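Local coordinates for protein putative transcriptional regulator (Methanosarcina mazei, PDB 3R0A) that probably regulates transcription by binding DNA through a winged helix-turn-helix type domain, although its exact target and role are not established, at residues A21-T25 with K65-I71. Sequence-based numbering, arbitrary orientation.
Sequences ALNLT and KLHEKEI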
ATOM      1  N   ALA B  21     -10.967  -1.618  -2.651  1.00 31.72           N
ATOM      2  CA  ALA B  21     -11.196  -1.160  -1.324  1.00 31.27           C
ATOM      3  C   ALA B  21     -12.676  -1.362  -0.909  1.00 31.83           C
ATOM      4  O   ALA B  21     -12.984  -1.765   0.228  1.00 32.83           O
ATOM      5  CB  ALA B  21     -10.759   0.277  -1.214  1.00 30.73           C
ATOM      6  N   LEU B  22     -13.573  -1.145  -1.854  1.00 30.79           N
ATOM      7  CA  LEU B  22     -14.977  -1.095  -1.569  1.00 30.48           C
ATOM      8  C   LEU B  22     -15.622  -2.380  -2.078  1.00 31.19           C
ATOM      9  O   LEU B  22     -16.842  -2.555  -1.984  1.00 31.08           O
ATOM     10  CB  LEU B  22     -15.581   0.158  -2.236  1.00 29.85           C
ATOM     11  CG  LEU B  22     -15.157   1.529  -1.686  1.00 28.48           C
ATOM     12  CD1 LEU B  22     -15.842   2.644  -2.438  1.00 28.33           C
ATOM     13  CD2 LEU B  22     -15.477   1.644  -0.211  1.00 28.20           C
ATOM     14  N   ASN B  23     -14.789  -3.264  -2.619  1.00 32.25           N
ATOM     15  CA  ASN B  23     -15.222  -4.555  -3.141  1.00 33.63           C
ATOM     16  C   ASN B  23     -16.343  -4.426  -4.152  1.00 34.74           C
ATOM     17  O   ASN B  23     -17.396  -5.044  -4.007  1.00 34.85           O
ATOM     18  CB  ASN B  23     -15.633  -5.502  -2.007  1.00 34.32           C
ATOM     19  CG  ASN B  23     -15.764  -6.922  -2.483  1.00 35.45           C
ATOM     20  OD1 ASN B  23     -15.015  -7.373  -3.389  1.00 35.82           O
ATOM     21  ND2 ASN B  23     -16.741  -7.639  -1.924  1.00 34.91           N
ATOM     22  N   LEU B  24     -16.092  -3.625  -5.189  1.00 35.59           N
ATOM     23  CA  LEU B  24     -17.082  -3.301  -6.212  1.00 36.29           C
ATOM     24  C   LEU B  24     -16.851  -4.084  -7.504  1.00 37.51           C
ATOM     25  O   LEU B  24     -15.731  -4.174  -7.991  1.00 37.65           O
ATOM     26  CB  LEU B  24     -17.013  -1.788  -6.532  1.00 35.30           C
ATOM     27  CG  LEU B  24     -17.115  -0.783  -5.383  1.00 33.19           C
ATOM     28  CD1 LEU B  24     -17.128   0.675  -5.813  1.00 32.08           C
ATOM     29  CD2 LEU B  24     -18.361  -1.018  -4.585  1.00 35.45           C
ATOM     30  N   THR B  25     -17.910  -4.609  -8.099  1.00 39.54           N
ATOM     31  CA  THR B  25     -17.797  -5.017  -9.515  1.00 41.44           C
ATOM     32  C   THR B  25     -17.763  -3.804 -10.431  1.00 42.41           C
ATOM     33  O   THR B  25     -17.980  -2.680  -9.995  1.00 42.53           O
ATOM     34  CB  THR B  25     -18.975  -5.853  -9.967  1.00 40.88           C
ATOM     35  OG1 THR B  25     -20.155  -5.069  -9.805  1.00 43.76           O
ATOM     36  CG2 THR B  25     -19.076  -7.112  -9.133  1.00 39.76           C
ATOM     37  N   LYS B  65     -25.518  -3.013  -1.551  1.00 41.62           N
ATOM     38  CA  LYS B  65     -24.155  -3.088  -1.092  1.00 41.41           C
ATOM     39  C   LYS B  65     -23.605  -1.707  -0.688  1.00 41.27           C
ATOM     40  O   LYS B  65     -22.954  -1.575   0.328  1.00 40.34           O
ATOM     41  CB  LYS B  65     -23.281  -3.676  -2.202  1.00 41.70           C
ATOM     42  CG  LYS B  65     -21.860  -4.061  -1.747  1.00 42.43           C
ATOM     43  CD  LYS B  65     -20.925  -4.346  -2.928  1.00 44.20           C
ATOM     44  CE  LYS B  65     -21.083  -5.761  -3.479  1.00 45.59           C
ATOM     45  NZ  LYS B  65     -20.149  -5.927  -4.645  1.00 45.70           N
ATOM     46  N   LEU B  66     -23.897  -0.692  -1.494  1.00 41.90           N
ATOM     47  CA  LEU B  66     -23.360   0.645  -1.313  1.00 42.45           C
ATOM     48  C   LEU B  66     -23.954   1.249  -0.072  1.00 42.99           C
ATOM     49  O   LEU B  66     -23.234   1.744   0.794  1.00 43.22           O
ATOM     50  CB  LEU B  66     -23.677   1.505  -2.528  1.00 42.22           C
ATOM     51  CG  LEU B  66     -22.875   1.166  -3.779  1.00 42.34           C
ATOM     52  CD1 LEU B  66     -23.107   2.194  -4.879  1.00 40.33           C
ATOM     53  CD2 LEU B  66     -21.384   1.072  -3.406  1.00 44.50           C
ATOM     54  N   HIS B  67     -25.272   1.152   0.023  1.00 43.64           N
ATOM     55  CA  HIS B  67     -25.975   1.462   1.251  1.00 44.38           C
ATOM     56  C   HIS B  67     -25.366   0.740   2.471  1.00 44.98           C
ATOM     57  O   HIS B  67     -25.152   1.390   3.508  1.00 45.71           O
ATOM     58  CB  HIS B  67     -27.493   1.182   1.136  1.00 43.86           C
ATOM     59  CG  HIS B  67     -28.218   1.361   2.432  1.00 43.96           C
ATOM     60  ND1 HIS B  67     -28.448   2.602   2.989  1.00 44.75           N
ATOM     61  CD2 HIS B  67     -28.702   0.457   3.314  1.00 45.46           C
ATOM     62  CE1 HIS B  67     -29.049   2.456   4.157  1.00 46.25           C
ATOM     63  NE2 HIS B  67     -29.230   1.163   4.371  1.00 45.75           N
ATOM     64  N   GLU B  68     -25.092  -0.568   2.367  1.00 45.43           N
ATOM     65  CA  GLU B  68     -24.469  -1.318   3.488  1.00 46.54           C
ATOM     66  C   GLU B  68     -23.057  -0.818   3.784  1.00 46.68           C
ATOM     67  O   GLU B  68     -22.588  -0.907   4.923  1.00 47.53           O
ATOM     68  CB  GLU B  68     -24.447  -2.840   3.237  1.00 46.93           C
ATOM     69  CG  GLU B  68     -25.814  -3.533   3.461  1.00 50.58           C
ATOM     70  CD  GLU B  68     -25.874  -5.011   2.991  1.00 54.36           C
ATOM     71  OE1 GLU B  68     -25.372  -5.355   1.889  1.00 54.72           O
ATOM     72  OE2 GLU B  68     -26.457  -5.837   3.734  1.00 55.69           O
ATOM     73  N   LYS B  69     -22.377  -0.294   2.760  1.00 46.15           N
ATOM     74  CA  LYS B  69     -21.015   0.189   2.907  1.00 45.18           C
ATOM     75  C   LYS B  69     -20.955   1.672   3.242  1.00 45.29           C
ATOM     76  O   LYS B  69     -19.869   2.240   3.320  1.00 45.23           O
ATOM     77  CB  LYS B  69     -20.202  -0.119   1.654  1.00 45.21           C
ATOM     78  CG  LYS B  69     -19.867  -1.599   1.546  1.00 44.30           C
ATOM     79  CD  LYS B  69     -18.879  -1.891   0.472  1.00 41.04           C
ATOM     80  CE  LYS B  69     -18.639  -3.395   0.353  1.00 38.46           C
ATOM     81  NZ  LYS B  69     -17.598  -3.864   1.337  1.00 41.44           N
ATOM     82  N   GLU B  70     -22.130   2.279   3.444  1.00 44.25           N
ATOM     83  CA  GLU B  70     -22.288   3.695   3.829  1.00 43.58           C
ATOM     84  C   GLU B  70     -21.860   4.684   2.755  1.00 42.34           C
ATOM     85  O   GLU B  70     -21.512   5.829   3.049  1.00 40.98           O
ATOM     86  CB  GLU B  70     -21.615   4.039   5.161  1.00 43.91           C
ATOM     87  CG  GLU B  70     -21.525   2.887   6.161  1.00 49.02           C
ATOM     88  CD  GLU B  70     -22.642   2.825   7.178  1.00 54.72           C
ATOM     89  OE1 GLU B  70     -23.676   3.517   7.002  1.00 56.25           O
ATOM     90  OE2 GLU B  70     -22.472   2.052   8.166  1.00 59.28           O
ATOM     91  N   ILE B  71     -21.890   4.244   1.504  1.00 41.71           N
ATOM     92  CA  ILE B  71     -21.623   5.149   0.377  1.00 40.98           C
ATOM     93  C   ILE B  71     -22.908   5.919  -0.011  1.00 41.55           C
ATOM     94  O   ILE B  71     -22.845   6.982  -0.647  1.00 42.02           O
ATOM     95  CB  ILE B  71     -21.165   4.377  -0.863  1.00 40.55           C
ATOM     96  CG1 ILE B  71     -19.884   3.566  -0.592  1.00 39.65           C
ATOM     97  CG2 ILE B  71     -21.116   5.318  -2.102  1.00 38.67           C
ATOM     98  CD1 ILE B  71     -18.787   4.252   0.267  1.00 39.45           C
TER
HETATM   99  O   HOH W   1     -18.509  -6.680  -0.023  1.00 41.06           O
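Leu22, in the last turn of helix 14-22, meets Lys69 and Ile71, where the chain leaves helix 56-68, with both its side chain and its carbonyl. Its CD2 methyl touches the CD1 methyl of Ile71 at 4.2 Å, a loose apolar contact between buried residues. Leu22 O instead faces the aliphatic part of Lys69, coming within 3.1 Å of Lys69 CE. Lys69 runs extended until the CD-CE bond, where chi4 of -85° bends the chain; Lys69 NZ lies 3.6 Å from Leu22 O, farther than CE, and it is methylenes that lie against the carbonyl. Asn23, with positive phi, is the C-prime residue of the Schellman motif that closes helix 14-22. The turn presents Asn23 O to Lys65, whose NZ donates a 3.0 Å hydrogen bond lying in the carbonyl plane, with a C=O...N angle of 157°. Lys65 reaches across with CG anti to its own backbone N (chi1 -169°) and a single bend at chi3. A water accepts from Asn23 ND2 at 2.8 Å and, more weakly, from Lys69 NZ. Next comes Leu24, whose side chain crosses that of Leu66 at about a right angle, CD2 against CD2 at 3.9 Å. The Thr25 side chain then N-caps helix 26-37, while Asp28 OD2 takes a hydrogen bond from Thr25 N and a salt bridge from the same Lys65 NZ, tying the turn to the start of that helix. A second Schellman motif, at Glu70, ends helix 56-68 and leads into strand 72-78, in an arrangement consistent with a winged helix-turn-helix. Met32 of helix 26-37 touches Leu22, Leu24, Leu66 and Ile71, while Ile99 and Ile100 of the long helix 93-119 pack on Leu22.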